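Local coordinates for benzoylformate Decarboxylase (Polynucleobacter necessarius, PDB 4K9Q), which probably catalyses the decarboxylation of benzoylformate to benzaldehyde and carbon dioxide, using bound thiamine diphosphate and a magnesium ion, at residues Arg2-Ile7 / Asp134-Phe139; Phe9-Lys14 / Asp171-Val176; Thr30-Phe35 / Ile66-Thr71. All blocks are in the same frame, centred on the assembly; numbering follows the deposited sequence. Where two conformers were deposited one is given.

In the fold
All three contacts lie in the N-terminal thiamine-diphosphate-binding domain. Contacts 1 and 2 share helix 4-15: its first turns meet the start of helix 135-147, and its later turns meet the extended segment 171-176. They touch, L11 CD2 lying 3.3 Å from P136 O. Contact 3 is nested inside the chain loops closed by both; it touches contact 2 through F9 on F31 and L12 on I66, and contact 1 through K5 against T30 and F31. Contacts 1 and 3 are buried, whereas contact 2 is only partly so, with K14 exposed. Contacts 1 and 2 join aliphatic carbons; contact 3 sets a buried amide against apolar groups, and its strand leads to the cofactor.

Contact 1 (Arg2-Ile7 / Asp134-Phe139); sequences RTVKEI and DVPGAF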
loop_
_atom_site.group_PDB
_atom_site.type_symbol
_atom_site.label_atom_id
_atom_site.label_comp_id
_atom_site.label_asym_id
_atom_site.label_seq_id
_atom_site.Cartn_x
_atom_site.Cartn_y
_atom_site.Cartn_z
ATOM N N ARG A 2 11.806 22.774 25.363
ATOM C CA ARG A 2 12.504 21.598 25.861
ATOM C C ARG A 2 12.806 20.661 24.696
ATOM O O ARG A 2 12.318 20.873 23.591
ATOM C CB ARG A 2 11.677 20.891 26.937
ATOM C CG ARG A 2 11.725 21.591 28.286
ATOM C CD ARG A 2 11.023 20.798 29.374
ATOM N NE ARG A 2 11.623 21.065 30.679
ATOM C CZ ARG A 2 11.206 22.002 31.523
ATOM N NH1 ARG A 2 11.829 22.168 32.685
ATOM N NH2 ARG A 2 10.169 22.773 31.207
ATOM N N THR A 3 13.618 19.631 24.932
ATOM C CA THR A 3 13.920 18.702 23.844
ATOM C C THR A 3 12.703 17.837 23.550
ATOM O O THR A 3 11.891 17.568 24.433
ATOM C CB THR A 3 15.093 17.757 24.164
ATOM O OG1 THR A 3 14.764 16.953 25.304
ATOM C CG2 THR A 3 16.372 18.546 24.436
ATOM N N VAL A 4 12.591 17.406 22.302
ATOM C CA VAL A 4 11.583 16.429 21.918
ATOM C C VAL A 4 11.591 15.252 22.901
ATOM O O VAL A 4 10.543 14.792 23.353
ATOM C CB VAL A 4 11.846 15.918 20.487
ATOM C CG1 VAL A 4 10.938 14.719 20.165
ATOM C CG2 VAL A 4 11.697 17.047 19.459
ATOM N N LYS A 5 12.780 14.771 23.258
ATOM C CA LYS A 5 12.876 13.626 24.160
ATOM C C LYS A 5 12.261 13.922 25.538
ATOM O O LYS A 5 11.461 13.134 26.052
ATOM C CB LYS A 5 14.328 13.151 24.302
ATOM C CG LYS A 5 14.474 11.892 25.162
ATOM C CD LYS A 5 15.839 11.238 24.991
ATOM C CE LYS A 5 16.966 12.091 25.557
ATOM N NZ LYS A 5 16.972 12.124 27.045
ATOM N N GLU A 6 12.618 15.061 26.127
ATOM C CA GLU A 6 12.100 15.377 27.456
ATOM C C GLU A 6 10.571 15.494 27.445
ATOM O O GLU A 6 9.893 14.964 28.321
ATOM C CB GLU A 6 12.738 16.647 28.032
ATOM C CG GLU A 6 12.391 16.841 29.499
ATOM C CD GLU A 6 13.126 17.996 30.152
ATOM O OE1 GLU A 6 14.016 18.589 29.509
ATOM O OE2 GLU A 6 12.802 18.310 31.316
ATOM N N ILE A 7 10.036 16.181 26.441
ATOM C CA ILE A 7 8.590 16.352 26.314
ATOM C C ILE A 7 7.869 15.020 26.091
ATOM O O ILE A 7 6.799 14.775 26.644
ATOM C CB ILE A 7 8.269 17.333 25.185
ATOM C CG1 ILE A 7 8.871 18.701 25.531
ATOM C CG2 ILE A 7 6.760 17.413 24.935
ATOM C CD1 ILE A 7 8.909 19.667 24.366
ATOM N N ASP A 134 6.442 17.532 15.847
ATOM C CA ASP A 134 5.247 16.698 15.869
ATOM C C ASP A 134 5.409 15.382 16.616
ATOM O O ASP A 134 4.435 14.630 16.755
ATOM C CB ASP A 134 4.795 16.387 14.444
ATOM C CG ASP A 134 4.418 17.641 13.668
ATOM O OD1 ASP A 134 3.860 18.583 14.274
ATOM O OD2 ASP A 134 4.689 17.681 12.453
ATOM N N VAL A 135 6.617 15.088 17.101
ATOM C CA VAL A 135 6.850 13.777 17.710
ATOM C C VAL A 135 5.983 13.508 18.955
ATOM O O VAL A 135 5.343 12.455 19.041
ATOM C CB VAL A 135 8.364 13.493 17.955
ATOM C CG1 VAL A 135 8.552 12.226 18.808
ATOM C CG2 VAL A 135 9.106 13.393 16.620
ATOM N N PRO A 136 5.955 14.446 19.920
ATOM C CA PRO A 136 5.093 14.216 21.086
ATOM C C PRO A 136 3.635 14.029 20.685
ATOM O O PRO A 136 2.993 13.088 21.159
ATOM C CB PRO A 136 5.273 15.488 21.924
ATOM C CG PRO A 136 6.620 16.025 21.508
ATOM C CD PRO A 136 6.738 15.692 20.046
ATOM N N GLY A 137 3.125 14.891 19.808
ATOM C CA GLY A 137 1.756 14.741 19.340
ATOM C C GLY A 137 1.499 13.423 18.630
ATOM O O GLY A 137 0.395 12.885 18.712
ATOM N N ALA A 138 2.507 12.913 17.920
ATOM C CA ALA A 138 2.392 11.618 17.236
ATOM C C ALA A 138 2.282 10.467 18.241
ATOM O O ALA A 138 1.527 9.500 18.026
ATOM C CB ALA A 138 3.560 11.406 16.278
ATOM N N PHE A 139 3.025 10.565 19.345
ATOM C CA PHE A 139 2.857 9.602 20.427
ATOM C C PHE A 139 1.445 9.652 21.025
ATOM O O PHE A 139 0.848 8.608 21.322
ATOM C CB PHE A 139 3.927 9.782 21.508
ATOM C CG PHE A 139 5.193 9.003 21.243
ATOM C CD1 PHE A 139 5.375 7.746 21.801
ATOM C CD2 PHE A 139 6.186 9.523 20.427
ATOM C CE1 PHE A 139 6.546 7.013 21.566
ATOM C CE2 PHE A 139 7.364 8.801 20.190
ATOM C CZ PHE A 139 7.538 7.543 20.760
#
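V4 and P136 each fill a hollow offered by the other segment. The bump on the 2-7 side is V4 CG1, which comes within 3.6 Å of V135 CB and 3.7 Å of V135 CG1. The same methyl lies 4.3 Å from P136 CD, so it sits in the notch where the valine branch and the proline ring adjoin. Its position follows from the first torsion of V4: CG1 is anti to the backbone N (chi1 170°), while CG2 takes the branch opposite the carbonyl carbon. The two valine side chains meet at nearly a right angle, one methyl set against the branch point of the other.

The reverse fit is made by the pyrrolidine ring. V4 and I7 stand about one helical turn apart, and the ring of P136 enters between them: CD faces V4, while the CG edge meets I7 CG2 at 3.7 Å. I7 CG2 also approaches P136 CB, at 3.9 Å, so the methyl lies alongside that edge of the ring. No hydrogen bond crosses the contact, and all four touching residues are buried. I167 of strand 166-167 packs on V4, I7 and P136, closing another side of the group, and T8 touches both V135 and P136.

Both partners belong to the opening turns of helices. T3 caps helix 4-15, its OG1 accepting from E6 N at 3.0 Å with an N-H...O angle of 162°. In helix 135-147 the proline occupies the first turn, where its missing N-H costs no helical bond. The two helices precede strands 19-22 and 154-159 of one parallel sheet, on which F139 rests through L156 and L158; side by side against that sheet, they form a layer of the alpha/beta N-terminal domain.

Contact 2 (Phe9-Lys14 / Asp171-Val176); sequences FDLLRK and DVARTV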
loop_
_atom_site.group_PDB
_atom_site.type_symbol
_atom_site.label_atom_id
_atom_site.label_comp_id
_atom_site.label_asym_id
_atom_site.label_seq_id
_atom_site.Cartn_x
_atom_site.Cartn_y
_atom_site.Cartn_z
ATOM N N PHE A 9 8.940 11.885 26.923
ATOM C CA PHE A 9 8.952 11.055 28.116
ATOM C C PHE A 9 7.974 11.594 29.164
ATOM O O PHE A 9 7.299 10.813 29.847
ATOM C CB PHE A 9 10.373 10.880 28.667
ATOM C CG PHE A 9 11.127 9.759 28.014
ATOM C CD1 PHE A 9 11.059 8.473 28.527
ATOM C CD2 PHE A 9 11.886 9.981 26.876
ATOM C CE1 PHE A 9 11.745 7.427 27.916
ATOM C CE2 PHE A 9 12.570 8.943 26.263
ATOM C CZ PHE A 9 12.498 7.667 26.784
ATOM N N ASP A 10 7.856 12.918 29.253
ATOM C CA ASP A 10 6.865 13.511 30.155
ATOM C C ASP A 10 5.426 13.143 29.765
ATOM O O ASP A 10 4.590 12.864 30.628
ATOM C CB ASP A 10 7.029 15.025 30.250
ATOM C CG ASP A 10 8.021 15.443 31.332
ATOM O OD1 ASP A 10 8.381 14.606 32.195
ATOM O OD2 ASP A 10 8.425 16.622 31.321
ATOM N N LEU A 11 5.137 13.132 28.466
ATOM C CA LEU A 11 3.839 12.653 27.992
ATOM C C LEU A 11 3.608 11.198 28.397
ATOM O O LEU A 11 2.539 10.834 28.888
ATOM C CB LEU A 11 3.719 12.809 26.469
ATOM C CG LEU A 11 2.482 12.165 25.838
ATOM C CD1 LEU A 11 1.216 12.892 26.280
ATOM C CD2 LEU A 11 2.593 12.176 24.327
ATOM N N LEU A 12 4.620 10.363 28.194
ATOM C CA LEU A 12 4.489 8.950 28.497
ATOM C C LEU A 12 4.228 8.746 29.986
ATOM O O LEU A 12 3.454 7.878 30.369
ATOM C CB LEU A 12 5.725 8.184 28.012
ATOM C CG LEU A 12 5.841 8.110 26.484
ATOM C CD1 LEU A 12 7.160 7.471 26.078
ATOM C CD2 LEU A 12 4.651 7.357 25.873
ATOM N N ARG A 13 4.849 9.572 30.829
ATOM C CA ARG A 13 4.553 9.535 32.260
ATOM C C ARG A 13 3.088 9.849 32.525
ATOM O O ARG A 13 2.426 9.151 33.295
ATOM C CB ARG A 13 5.415 10.545 33.018
ATOM C CG ARG A 13 6.836 10.097 33.192
ATOM C CD ARG A 13 7.634 11.116 34.002
ATOM N NE ARG A 13 9.020 10.691 34.055
ATOM C CZ ARG A 13 9.964 11.133 33.240
ATOM N NH1 ARG A 13 9.680 12.047 32.320
ATOM N NH2 ARG A 13 11.193 10.659 33.352
ATOM N N LYS A 14 2.588 10.903 31.887
ATOM C CA LYS A 14 1.201 11.309 32.041
ATOM C C LYS A 14 0.240 10.207 31.588
ATOM O O LYS A 14 -0.779 9.958 32.237
ATOM C CB LYS A 14 0.954 12.608 31.266
ATOM C CG LYS A 14 -0.475 13.111 31.302
ATOM C CD LYS A 14 -0.909 13.452 32.710
ATOM C CE LYS A 14 -2.236 14.204 32.697
ATOM N NZ LYS A 14 -2.638 14.612 34.074
ATOM N N ASP A 171 1.254 21.424 25.219
ATOM C CA ASP A 171 0.554 20.388 25.960
ATOM C C ASP A 171 -0.229 19.535 24.971
ATOM O O ASP A 171 -1.241 19.983 24.434
ATOM C CB ASP A 171 -0.396 21.028 26.977
ATOM C CG ASP A 171 -1.005 20.015 27.926
ATOM O OD1 ASP A 171 -0.302 19.057 28.309
ATOM O OD2 ASP A 171 -2.188 20.181 28.293
ATOM N N VAL A 172 0.243 18.317 24.707
ATOM C CA VAL A 172 -0.447 17.475 23.736
ATOM C C VAL A 172 -1.288 16.383 24.380
ATOM O O VAL A 172 -2.045 15.709 23.688
ATOM C CB VAL A 172 0.512 16.832 22.695
ATOM C CG1 VAL A 172 1.333 17.902 21.984
ATOM C CG2 VAL A 172 1.401 15.790 23.347
ATOM N N ALA A 173 -1.173 16.209 25.692
ATOM C CA ALA A 173 -1.899 15.130 26.359
ATOM C C ALA A 173 -3.419 15.249 26.229
ATOM O O ALA A 173 -3.989 16.326 26.425
ATOM C CB ALA A 173 -1.499 15.026 27.826
ATOM N N ARG A 174 -4.054 14.119 25.924
ATOM C CA ARG A 174 -5.502 14.016 25.759
ATOM C C ARG A 174 -5.954 12.704 26.385
ATOM O O ARG A 174 -5.117 11.875 26.759
ATOM C CB ARG A 174 -5.868 14.021 24.273
ATOM C CG ARG A 174 -5.588 15.346 23.564
ATOM C CD ARG A 174 -6.059 15.302 22.108
ATOM N NE ARG A 174 -5.172 14.565 21.200
ATOM C CZ ARG A 174 -5.507 13.446 20.563
ATOM N NH1 ARG A 174 -4.649 12.883 19.716
ATOM N NH2 ARG A 174 -6.697 12.886 20.764
ATOM N N THR A 175 -7.266 12.514 26.514
ATOM C CA THR A 175 -7.805 11.210 26.883
ATOM C C THR A 175 -8.853 10.747 25.870
ATOM O O THR A 175 -9.438 11.559 25.147
ATOM C CB THR A 175 -8.418 11.187 28.305
ATOM O OG1 THR A 175 -9.628 11.950 28.320
ATOM C CG2 THR A 175 -7.446 11.753 29.333
ATOM N N VAL A 176 -9.078 9.438 25.825
ATOM C CA VAL A 176 -10.021 8.847 24.879
ATOM C C VAL A 176 -10.860 7.791 25.580
ATOM O O VAL A 176 -10.538 7.350 26.685
ATOM C CB VAL A 176 -9.295 8.180 23.683
ATOM C CG1 VAL A 176 -8.493 9.206 22.899
ATOM C CG2 VAL A 176 -8.388 7.027 24.160
#
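V172 and A173 press against L11 of helix 4-15 where the extended chain after strand 166-167 crosses the outside of the N-terminal alpha/beta domain on its way toward the central, Rossmann-like domain. The CA atoms of L11 and A173 come to 6.5 Å, a separation bridged by aliphatic carbons, with no hydrogen bond between the segments.

At V172, CG2 does the touching: it meets L11 CD2 at 3.9 Å, the two side chains crossing nearly at right angles. CG2 reaches the leucine because it stands between the backbone N and the carbonyl carbon (chi1 -55°). V172 also packs on P136, tying this segment to helix 135-147 as well.

The CB of A173 points toward the helix. L11 CD1 lies 3.8 Å from A173 CB and equally far from A173 CA, covering the residue from backbone to methyl. One turn beyond L11, the aliphatic stem of the exposed K14 brings CG to 4.1 Å from A173 CB.

From R174 onward the segment turns to other partners. The R174 side chain points away from helix 4-15, touches M140, and gives a hydrogen bond from NH1 to S303 O of a neighbouring subunit. T175 continues this intersubunit seam through OG1, bonded to D309 OD1 of that same neighbour. V176 packs on A144 and on S310 of the neighbouring subunit, whose OG is itself hydrogen-bonded to T175 O.

Contact 3 (Thr30-Phe35 / Ile66-Thr71); sequences TFLKDF and IVNIHT. With TPP (thiamine diphosphate), chain D.
F31 and L32, on the short helix 29-32, pack against N68 of strand 66-69, a central strand of the parallel sheet in the N-terminal thiamine-diphosphate-binding domain.

The contacts between the segments are van der Waals in kind, with no hydrogen bond among them. N68 OD1 meets the edge of the F31 ring near its plane, 3.6 Å from CD2. The phenyl and the amide pass one another antiparallel, and from OD1 the amide tilts out of the ring plane, the two planes being 54° apart; N68 ND2 is thereby displaced to one side of the ring, 3.7 Å from F31 CD2. The forked end of L32 faces the amide oxygen head-on and straddles it, its CG, CD1 and CD2 each 3.8 Å from N68 OD1.

The polar support comes from the next strand, where T95 OG1 receives a hydrogen bond from N68 ND2 and thereby fixes the rotation of this buried amide. Replaced by an alanine, N68 would probably open a gap beside F31 and L32 and leave T95 OG1 one partner short.

The cofactor is met by H70, two residues on from N68. Thiamine diphosphate is held at its phosphate end by a neighbouring subunit through residues such as S431 and G460. The imidazole carries T71 CG2 over one face and TPP C7' over the other, E28 OE1 binds H70 ND1, and H70 CD2 lies 3.3 Å from TPP C4'.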
loop_
_atom_site.group_PDB
_atom_site.type_symbol
_atom_site.label_atom_id
_atom_site.label_comp_id
_atom_site.label_asym_id
_atom_site.label_seq_id
_atom_site.Cartn_x
_atom_site.Cartn_y
_atom_site.Cartn_z
ATOM N N THR A 30 19.663 7.717 20.413
ATOM C CA THR A 30 19.272 9.067 20.808
ATOM C C THR A 30 17.945 9.081 21.580
ATOM O O THR A 30 17.704 9.958 22.409
ATOM C CB THR A 30 19.200 10.004 19.591
ATOM O OG1 THR A 30 18.451 9.370 18.548
ATOM C CG2 THR A 30 20.605 10.286 19.074
ATOM N N PHE A 31 17.087 8.105 21.300
ATOM C CA PHE A 31 15.858 7.925 22.073
ATOM C C PHE A 31 16.160 7.373 23.468
ATOM O O PHE A 31 15.542 7.772 24.458
ATOM C CB PHE A 31 14.909 6.978 21.329
ATOM C CG PHE A 31 13.709 6.563 22.130
ATOM C CD1 PHE A 31 12.758 7.494 22.515
ATOM C CD2 PHE A 31 13.528 5.230 22.491
ATOM C CE1 PHE A 31 11.646 7.114 23.247
ATOM C CE2 PHE A 31 12.409 4.834 23.226
ATOM C CZ PHE A 31 11.471 5.776 23.608
ATOM N N LEU A 32 17.130 6.463 23.541
ATOM C CA LEU A 32 17.427 5.746 24.776
ATOM C C LEU A 32 18.491 6.414 25.646
ATOM O O LEU A 32 18.724 5.987 26.767
ATOM C CB LEU A 32 17.878 4.323 24.449
ATOM C CG LEU A 32 16.852 3.448 23.717
ATOM C CD1 LEU A 32 17.499 2.145 23.318
ATOM C CD2 LEU A 32 15.615 3.190 24.575
ATOM N N LYS A 33 19.133 7.454 25.128
ATOM C CA LYS A 33 20.125 8.200 25.893
ATOM C C LYS A 33 19.579 8.626 27.256
ATOM O O LYS A 33 18.463 9.141 27.347
ATOM C CB LYS A 33 20.561 9.426 25.082
ATOM C CG LYS A 33 21.403 10.434 25.848
ATOM C CD LYS A 33 21.821 11.566 24.917
ATOM C CE LYS A 33 22.549 12.667 25.658
ATOM N NZ LYS A 33 21.651 13.364 26.614
ATOM N N ASP A 34 20.371 8.414 28.306
ATOM C CA ASP A 34 19.976 8.757 29.671
ATOM C C ASP A 34 18.589 8.211 30.013
ATOM O O ASP A 34 17.766 8.902 30.608
ATOM C CB ASP A 34 20.004 10.273 29.869
ATOM C CG ASP A 34 21.408 10.849 29.798
ATOM O OD1 ASP A 34 22.348 10.179 30.273
ATOM O OD2 ASP A 34 21.568 11.968 29.264
ATOM N N PHE A 35 18.335 6.967 29.627
ATOM C CA PHE A 35 17.047 6.346 29.887
ATOM C C PHE A 35 16.669 6.564 31.353
ATOM O O PHE A 35 17.469 6.292 32.249
ATOM C CB PHE A 35 17.098 4.857 29.552
ATOM C CG PHE A 35 15.741 4.232 29.417
ATOM C CD1 PHE A 35 15.184 3.518 30.464
ATOM C CD2 PHE A 35 15.015 4.385 28.248
ATOM C CE1 PHE A 35 13.927 2.949 30.339
ATOM C CE2 PHE A 35 13.757 3.827 28.119
ATOM C CZ PHE A 35 13.215 3.109 29.168
ATOM N N ILE A 66 5.444 0.138 25.168
ATOM C CA ILE A 66 6.221 0.580 24.016
ATOM C C ILE A 66 7.204 -0.499 23.579
ATOM O O ILE A 66 7.890 -1.099 24.406
ATOM C CB ILE A 66 6.993 1.870 24.318
ATOM C CG1 ILE A 66 6.008 3.025 24.519
ATOM C CG2 ILE A 66 7.955 2.184 23.185
ATOM C CD1 ILE A 66 6.668 4.276 24.993
ATOM N N VAL A 67 7.231 -0.760 22.277
ATOM C CA VAL A 67 8.243 -1.592 21.652
ATOM C C VAL A 67 9.218 -0.631 20.964
ATOM O O VAL A 67 8.801 0.303 20.289
ATOM C CB VAL A 67 7.598 -2.551 20.616
ATOM C CG1 VAL A 67 8.649 -3.133 19.668
ATOM C CG2 VAL A 67 6.835 -3.668 21.331
ATOM N N ASN A 68 10.516 -0.831 21.157
ATOM C CA ASN A 68 11.514 0.003 20.491
ATOM C C ASN A 68 12.485 -0.917 19.767
ATOM O O ASN A 68 13.247 -1.651 20.404
ATOM C CB ASN A 68 12.247 0.888 21.506
ATOM C CG ASN A 68 13.177 1.900 20.848
ATOM O OD1 ASN A 68 14.364 1.969 21.182
ATOM N ND2 ASN A 68 12.643 2.700 19.926
ATOM N N ILE A 69 12.434 -0.899 18.438
ATOM C CA ILE A 69 13.275 -1.777 17.640
ATOM C C ILE A 69 14.007 -1.014 16.545
ATOM O O ILE A 69 13.776 0.185 16.342
ATOM C CB ILE A 69 12.475 -2.967 17.080
ATOM C CG1 ILE A 69 11.320 -2.482 16.193
ATOM C CG2 ILE A 69 11.957 -3.848 18.226
ATOM C CD1 ILE A 69 10.351 -3.606 15.818
ATOM N N HIS A 70 14.897 -1.711 15.850
ATOM C CA HIS A 70 15.897 -1.044 15.030
ATOM C C HIS A 70 15.499 -0.978 13.564
ATOM O O HIS A 70 15.708 -1.926 12.818
ATOM C CB HIS A 70 17.236 -1.762 15.149
ATOM C CG HIS A 70 18.325 -1.152 14.318
ATOM N ND1 HIS A 70 18.712 0.165 14.446
ATOM C CD2 HIS A 70 19.112 -1.687 13.355
ATOM C CE1 HIS A 70 19.697 0.414 13.600
ATOM N NE2 HIS A 70 19.964 -0.697 12.934
ATOM N N THR A 71 14.960 0.170 13.166
ATOM C CA THR A 71 14.642 0.463 11.769
ATOM C C THR A 71 13.930 -0.699 11.037
ATOM O O THR A 71 13.144 -1.431 11.649
ATOM C CB THR A 71 15.887 1.061 11.039
ATOM O OG1 THR A 71 15.529 1.516 9.726
ATOM C CG2 THR A 71 17.058 0.068 10.961
HETATM N "N1'" TPP D . 18.535 -5.790 15.221
HETATM C "C2'" TPP D . 18.728 -6.183 13.905
HETATM C CM2 TPP D . 17.833 -7.212 13.282
HETATM N "N3'" TPP D . 19.733 -5.623 13.139
HETATM C "C4'" TPP D . 20.559 -4.673 13.685
HETATM N "N4'" TPP D . 21.516 -4.127 12.938
HETATM C "C5'" TPP D . 20.397 -4.297 15.020
HETATM C "C6'" TPP D . 19.371 -4.842 15.790
HETATM C "C7'" TPP D . 21.302 -3.252 15.619
HETATM N N3 TPP D . 22.682 -3.642 15.875
HETATM C C2 TPP D . 23.758 -3.307 15.069
HETATM S S1 TPP D . 25.178 -3.841 15.610
HETATM C C5 TPP D . 24.477 -4.513 16.902
HETATM C C4 TPP D . 23.097 -4.339 16.965
HETATM C CM4 TPP D . 22.192 -4.859 18.053
HETATM C C6 TPP D . 25.393 -5.197 17.877
HETATM C C7 TPP D . 26.161 -6.387 17.323
HETATM O O7 TPP D . 26.732 -7.007 18.452
HETATM P PA TPP D . 27.711 -8.275 18.312
HETATM O O1A TPP D . 27.152 -9.207 17.277
HETATM O O2A TPP D . 27.866 -8.957 19.634
HETATM O O3A TPP D . 29.054 -7.664 17.676
HETATM P PB TPP D . 30.153 -6.720 18.375
HETATM O O1B TPP D . 29.803 -5.317 17.997
HETATM O O2B TPP D . 31.484 -7.128 17.784
HETATM O O3B TPP D . 30.122 -6.864 19.862
#